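Local coordinates for dihydrofolate reductase (PDB 3VCO), which catalyses the NADPH-dependent reduction of 7,8-dihydrofolate to 5,6,7,8-tetrahydrofolate, a step needed for the synthesis of thymidylate, purines and glycine, at residues D86-V91 / D114-E119; E31-G36 / V148-T153. One frame throughout, in Å; residues are numbered along the deposited sequence.

From the N terminus the chain first runs through strand 23-29 and turns into the loop 31-36, the first half of contact 2. Helix 46-57, strand 64-70 and helix 71-76 follow, and then strand 88-92, which carries most of 86-91, opens contact 1. After 22 intervening residues, which include strand 104-106, the end of helix 109-116 packs back on strand 88-92 and closes the short loop. The wider loop of contact 2 closes when strand 148-156 arrives, so contact 1 falls wholly within it. Both contacts rest on the same mixed sheet, on opposite sides of the chain's centre, with their own centres about 24 Å apart.

Contact 1 of 2, residues D86-V91 / D114-E119; sequences DRINIV and DLLYNE
Helix-on-sheet packing in the dihydrofolate reductase fold brings Ile88 and Ile90 of strand 88-92 against Leu116, at the C-terminal end of helix 109-116. The two isoleucines, two residues apart on the strand, both send their CB toward the helix, while Asn89 between them faces the other way. Ile90 and Leu116 make the main meeting, tip to tip: the Ile90 CD1 methyl lies 3.6 Å from Leu116 CD2, with CG and CD1 of Leu116 only slightly farther from it. One methyl thus sits against the whole forked end of the leucine. In Ile90, CG1 lies anti to the carbonyl carbon (chi1 -61°) and the chain then runs on extended, which carries CD1 out from the strand to reach the helix. Ile88 adds a looser touch through its other branch, with Ile88 CG2 4.2 Å from Leu116 CD2.

Branched residues such as isoleucine suit a strand, and leucine, unbranched at CB, suits a helix and spreads two methyls at its tip. Leu116 also reaches Ala66 of strand 64-70 and Leu115 reaches Val106 of strand 104-106, so the helix end covers the strands to either side of 88-92. At the helix end, Asn118 N donates to Leu115 O at 3.0 Å. Next to Ile88 stands Arg87, probably a substrate-binding residue as in related enzymes, whose guanidinium bonds to Thr56 and to the backbone of Lys85. No hydrogen bond links the two segments: all three touching residues are buried and meet by methyl packing, which implies cohesion through van der Waals contact and the exclusion of water.

Contact 2 of 2, residues E31-G36 / V148-T153; sequences ENWGIG and VRIYCT
Over one face of the Trp33 indole lies the sulfur of Cys152, while the CD1 methyl of Ile150 approaches the same ring system obliquely. Around the ring stand further aromatic partners: Trp170 stacks on it, the Phe165 ring meets it at about 45° and that of His154 nearly at right angles. In the dihydrofolate reductase fold this joins the glycine-rich loop after strand 23-29 to strand 148-156 of the central sheet. The cysteine makes a sulfur-aromatic contact, with Cys152 SG 4.3 Å from the centroid of the Trp33 six-membered ring and 25° off its normal. Its nearest ring atom is Trp33 CH2, 3.9 Å from Cys152 SG, so the sulfur sits over the far end of the indole. The CB of Cys152 points toward the loop, and with SG anti to the backbone N (chi1 -176°) the sulfur is carried further out over the ring.

Tryptophan suits this place because its long, flat side chain can bridge backbones that stay far apart: the CA atoms of Trp33 and Cys152 are 9.9 Å from each other. Cysteine is short enough to stand over the ring, and its polarisable sulfur packs well on pi electrons. Isoleucine fits the strand and supplies an apolar end. Cys152, Ile150 and Trp33 are all buried. Directly after the packed tryptophan come Gly34, Ile35 and Gly36, which probably help to bind NADP(+), as in related enzymes. Ile150 makes the second touch, a longer one, with its CD1 4.5 Å from Trp33 CZ3.

Contact 1 of 2, residues D86-V91 / D114-E119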
loop_
_atom_site.group_PDB
_atom_site.type_symbol
_atom_site.label_atom_id
_atom_site.label_comp_id
_atom_site.label_asym_id
_atom_site.label_seq_id
_atom_site.Cartn_x
_atom_site.Cartn_y
_atom_site.Cartn_z
ATOM N N ASP A 86 -15.004 1.312 0.584
ATOM C CA ASP A 86 -14.886 2.313 -0.485
ATOM C C ASP A 86 -13.680 2.126 -1.394
ATOM O O ASP A 86 -13.302 3.047 -2.135
ATOM C CB ASP A 86 -14.925 3.737 0.090
ATOM C CG ASP A 86 -16.302 4.092 0.667
ATOM O OD1 ASP A 86 -17.323 3.726 0.038
ATOM O OD2 ASP A 86 -16.367 4.722 1.750
ATOM N N ARG A 87 -13.099 0.924 -1.337
ATOM C CA ARG A 87 -11.997 0.536 -2.196
ATOM C C ARG A 87 -12.278 -0.833 -2.717
ATOM O O ARG A 87 -12.949 -1.636 -2.064
ATOM C CB ARG A 87 -10.665 0.525 -1.390
ATOM C CG ARG A 87 -10.204 1.922 -1.038
ATOM C CD ARG A 87 -9.392 1.908 0.238
ATOM N NE ARG A 87 -10.302 1.894 1.363
ATOM C CZ ARG A 87 -9.948 2.005 2.629
ATOM N NH1 ARG A 87 -8.669 2.184 2.966
ATOM N NH2 ARG A 87 -10.898 1.982 3.562
ATOM N N ILE A 88 -11.781 -1.113 -3.904
ATOM C CA ILE A 88 -11.861 -2.459 -4.446
ATOM C C ILE A 88 -10.716 -3.207 -3.776
ATOM O O ILE A 88 -9.556 -2.833 -3.934
ATOM C CB ILE A 88 -11.620 -2.426 -5.970
ATOM C CG1 ILE A 88 -12.734 -1.617 -6.666
ATOM C CG2 ILE A 88 -11.487 -3.865 -6.548
ATOM C CD1 ILE A 88 -12.336 -1.103 -8.004
ATOM N N ASN A 89 -11.045 -4.224 -2.994
ATOM C CA ASN A 89 -10.048 -5.057 -2.310
ATOM C C ASN A 89 -9.658 -6.259 -3.162
ATOM O O ASN A 89 -10.525 -7.050 -3.580
ATOM C CB ASN A 89 -10.609 -5.613 -0.993
ATOM C CG ASN A 89 -10.830 -4.555 0.062
ATOM O OD1 ASN A 89 -10.456 -4.753 1.219
ATOM N ND2 ASN A 89 -11.416 -3.421 -0.323
ATOM N N ILE A 90 -8.360 -6.448 -3.376
ATOM C CA ILE A 90 -7.910 -7.584 -4.162
ATOM C C ILE A 90 -6.759 -8.252 -3.416
ATOM O O ILE A 90 -5.793 -7.599 -3.069
ATOM C CB ILE A 90 -7.376 -7.154 -5.554
ATOM C CG1 ILE A 90 -8.472 -6.468 -6.353
ATOM C CG2 ILE A 90 -6.884 -8.387 -6.367
ATOM C CD1 ILE A 90 -7.981 -5.957 -7.672
ATOM N N VAL A 91 -6.907 -9.537 -3.128
ATOM C CA VAL A 91 -5.834 -10.255 -2.457
ATOM C C VAL A 91 -5.154 -11.169 -3.482
ATOM O O VAL A 91 -5.844 -11.876 -4.209
ATOM C CB VAL A 91 -6.389 -11.086 -1.274
ATOM C CG1 VAL A 91 -5.267 -11.876 -0.588
ATOM C CG2 VAL A 91 -7.084 -10.160 -0.237
ATOM N N ASP A 114 -5.002 -7.208 -14.663
ATOM C CA ASP A 114 -5.955 -7.587 -15.712
ATOM C C ASP A 114 -7.392 -7.464 -15.248
ATOM O O ASP A 114 -8.280 -7.035 -15.993
ATOM C CB ASP A 114 -5.690 -9.017 -16.152
ATOM C CG ASP A 114 -4.330 -9.178 -16.846
ATOM O OD1 ASP A 114 -3.649 -8.158 -17.141
ATOM O OD2 ASP A 114 -3.943 -10.339 -17.093
ATOM N N LEU A 115 -7.629 -7.895 -14.016
ATOM C CA LEU A 115 -8.955 -7.826 -13.422
ATOM C C LEU A 115 -9.441 -6.367 -13.329
ATOM O O LEU A 115 -10.576 -6.079 -13.659
ATOM C CB LEU A 115 -8.934 -8.470 -12.031
ATOM C CG LEU A 115 -10.247 -8.472 -11.244
ATOM C CD1 LEU A 115 -11.379 -9.028 -12.131
ATOM C CD2 LEU A 115 -10.097 -9.300 -10.012
ATOM N N LEU A 116 -8.568 -5.466 -12.887
ATOM C CA LEU A 116 -8.884 -4.029 -12.828
ATOM C C LEU A 116 -9.086 -3.368 -14.184
ATOM O O LEU A 116 -9.796 -2.356 -14.316
ATOM C CB LEU A 116 -7.776 -3.298 -12.082
ATOM C CG LEU A 116 -7.752 -3.706 -10.607
ATOM C CD1 LEU A 116 -6.599 -3.070 -9.915
ATOM C CD2 LEU A 116 -9.067 -3.335 -9.941
ATOM N N TYR A 117 -8.453 -3.915 -15.206
ATOM C CA TYR A 117 -8.815 -3.496 -16.547
ATOM C C TYR A 117 -9.924 -4.353 -17.214
ATOM O O TYR A 117 -10.266 -4.142 -18.379
ATOM C CB TYR A 117 -7.590 -3.423 -17.442
ATOM C CG TYR A 117 -6.661 -2.229 -17.186
ATOM C CD1 TYR A 117 -6.862 -1.001 -17.827
ATOM C CD2 TYR A 117 -5.570 -2.347 -16.342
ATOM C CE1 TYR A 117 -5.991 0.082 -17.612
ATOM C CE2 TYR A 117 -4.692 -1.292 -16.123
ATOM C CZ TYR A 117 -4.897 -0.075 -16.761
ATOM O OH TYR A 117 -4.004 0.968 -16.519
ATOM N N ASN A 118 -10.487 -5.332 -16.522
ATOM C CA ASN A 118 -11.581 -6.052 -17.190
ATOM C C ASN A 118 -12.936 -5.368 -16.983
ATOM O O ASN A 118 -13.072 -4.448 -16.144
ATOM C CB ASN A 118 -11.604 -7.573 -16.897
ATOM C CG ASN A 118 -12.331 -7.946 -15.611
ATOM O OD1 ASN A 118 -12.889 -7.109 -14.900
ATOM N ND2 ASN A 118 -12.323 -9.239 -15.311
ATOM N N GLU A 119 -13.924 -5.838 -17.721
ATOM C CA GLU A 119 -15.218 -5.168 -17.809
ATOM C C GLU A 119 -15.885 -4.923 -16.453
ATOM O O GLU A 119 -16.678 -3.989 -16.286
ATOM C CB GLU A 119 -16.155 -5.946 -18.738
ATOM C CG GLU A 119 -15.755 -5.888 -20.211
ATOM C CD GLU A 119 -15.811 -4.475 -20.790
ATOM O OE1 GLU A 119 -14.840 -3.702 -20.613
ATOM O OE2 GLU A 119 -16.837 -4.137 -21.418
#

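Contact 2 of 2, residues E31-G36 / V148-T153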
loop_
_atom_site.group_PDB
_atom_site.type_symbol
_atom_site.label_atom_id
_atom_site.label_comp_id
_atom_site.label_asym_id
_atom_site.label_seq_id
_atom_site.Cartn_x
_atom_site.Cartn_y
_atom_site.Cartn_z
ATOM N N GLU A 31 14.390 2.806 9.855
ATOM C CA GLU A 31 15.630 3.476 9.468
ATOM C C GLU A 31 16.428 2.848 8.330
ATOM O O GLU A 31 17.032 3.560 7.530
ATOM C CB GLU A 31 16.527 3.665 10.682
ATOM C CG GLU A 31 16.920 2.395 11.440
ATOM C CD GLU A 31 15.908 1.958 12.493
ATOM O OE1 GLU A 31 14.730 2.452 12.494
ATOM O OE2 GLU A 31 16.291 1.081 13.291
ATOM N N ASN A 32 16.423 1.523 8.254
ATOM C CA ASN A 32 17.086 0.835 7.148
ATOM C C ASN A 32 16.179 0.233 6.099
ATOM O O ASN A 32 16.492 -0.804 5.527
ATOM C CB ASN A 32 17.950 -0.261 7.705
ATOM C CG ASN A 32 19.060 0.289 8.497
ATOM O OD1 ASN A 32 19.410 1.462 8.335
ATOM N ND2 ASN A 32 19.622 -0.520 9.367
ATOM N N TRP A 33 15.083 0.920 5.825
ATOM C CA TRP A 33 13.952 0.368 5.088
ATOM C C TRP A 33 13.653 -1.120 5.411
ATOM O O TRP A 33 13.388 -1.915 4.509
ATOM C CB TRP A 33 14.054 0.652 3.567
ATOM C CG TRP A 33 13.934 2.142 3.165
ATOM C CD1 TRP A 33 14.745 3.190 3.579
ATOM C CD2 TRP A 33 12.989 2.721 2.246
ATOM N NE1 TRP A 33 14.341 4.365 2.985
ATOM C CE2 TRP A 33 13.261 4.103 2.165
ATOM C CE3 TRP A 33 11.930 2.207 1.490
ATOM C CZ2 TRP A 33 12.511 4.970 1.348
ATOM C CZ3 TRP A 33 11.180 3.087 0.688
ATOM C CH2 TRP A 33 11.480 4.442 0.637
ATOM N N GLY A 34 13.708 -1.481 6.699
ATOM C CA GLY A 34 12.992 -2.653 7.193
ATOM C C GLY A 34 11.470 -2.407 7.085
ATOM O O GLY A 34 10.984 -1.300 7.342
ATOM N N ILE A 35 10.710 -3.417 6.688
ATOM C CA ILE A 35 9.255 -3.227 6.489
ATOM C C ILE A 35 8.465 -3.194 7.823
ATOM O O ILE A 35 8.584 -4.113 8.639
ATOM C CB ILE A 35 8.641 -4.305 5.545
ATOM C CG1 ILE A 35 9.281 -4.249 4.165
ATOM C CG2 ILE A 35 7.127 -4.127 5.428
ATOM C CD1 ILE A 35 8.768 -5.298 3.219
ATOM N N GLY A 36 7.671 -2.130 8.009
ATOM C CA GLY A 36 6.822 -1.947 9.172
ATOM C C GLY A 36 5.622 -2.880 9.196
ATOM O O GLY A 36 4.517 -2.510 8.755
ATOM N N VAL A 148 6.246 4.220 -10.812
ATOM C CA VAL A 148 5.828 3.823 -9.491
ATOM C C VAL A 148 5.930 5.024 -8.575
ATOM O O VAL A 148 6.833 5.829 -8.728
ATOM C CB VAL A 148 6.781 2.748 -8.949
ATOM C CG1 VAL A 148 6.396 2.344 -7.482
ATOM C CG2 VAL A 148 6.843 1.533 -9.920
ATOM N N ARG A 149 4.983 5.138 -7.653
ATOM C CA ARG A 149 5.014 6.210 -6.652
ATOM C C ARG A 149 5.002 5.472 -5.329
ATOM O O ARG A 149 4.294 4.491 -5.189
ATOM C CB ARG A 149 3.771 7.114 -6.733
ATOM C CG ARG A 149 3.680 8.050 -5.494
ATOM C CD ARG A 149 2.656 9.109 -5.656
ATOM N NE ARG A 149 3.122 10.083 -6.631
ATOM C CZ ARG A 149 2.532 11.240 -6.853
ATOM N NH1 ARG A 149 1.443 11.592 -6.161
ATOM N NH2 ARG A 149 3.043 12.034 -7.761
ATOM N N ILE A 150 5.800 5.913 -4.367
ATOM C CA ILE A 150 5.785 5.277 -3.057
ATOM C C ILE A 150 5.287 6.275 -2.015
ATOM O O ILE A 150 5.875 7.324 -1.837
ATOM C CB ILE A 150 7.234 4.902 -2.615
ATOM C CG1 ILE A 150 7.852 3.892 -3.597
ATOM C CG2 ILE A 150 7.225 4.357 -1.193
ATOM C CD1 ILE A 150 9.414 3.726 -3.396
ATOM N N TYR A 151 4.253 5.903 -1.296
ATOM C CA TYR A 151 3.769 6.645 -0.137
ATOM C C TYR A 151 4.390 5.937 1.044
ATOM O O TYR A 151 4.084 4.775 1.333
ATOM C CB TYR A 151 2.249 6.482 -0.067
ATOM C CG TYR A 151 1.533 7.262 -1.139
ATOM C CD1 TYR A 151 1.085 8.571 -0.882
ATOM C CD2 TYR A 151 1.364 6.731 -2.433
ATOM C CE1 TYR A 151 0.419 9.305 -1.865
ATOM C CE2 TYR A 151 0.702 7.477 -3.435
ATOM C CZ TYR A 151 0.237 8.759 -3.127
ATOM O OH TYR A 151 -0.396 9.489 -4.095
ATOM N N CYS A 152 5.271 6.632 1.726
ATOM C CA CYS A 152 6.105 5.990 2.696
ATOM C C CYS A 152 5.874 6.620 4.082
ATOM O O CYS A 152 5.904 7.842 4.239
ATOM C CB CYS A 152 7.586 6.175 2.272
ATOM S SG CYS A 152 8.744 5.313 3.338
ATOM N N THR A 153 5.642 5.775 5.079
ATOM C CA THR A 153 5.778 6.209 6.456
ATOM C C THR A 153 7.130 5.766 6.955
ATOM O O THR A 153 7.375 4.581 7.110
ATOM C CB THR A 153 4.681 5.583 7.295
ATOM O OG1 THR A 153 3.445 5.899 6.640
ATOM C CG2 THR A 153 4.704 6.131 8.715
#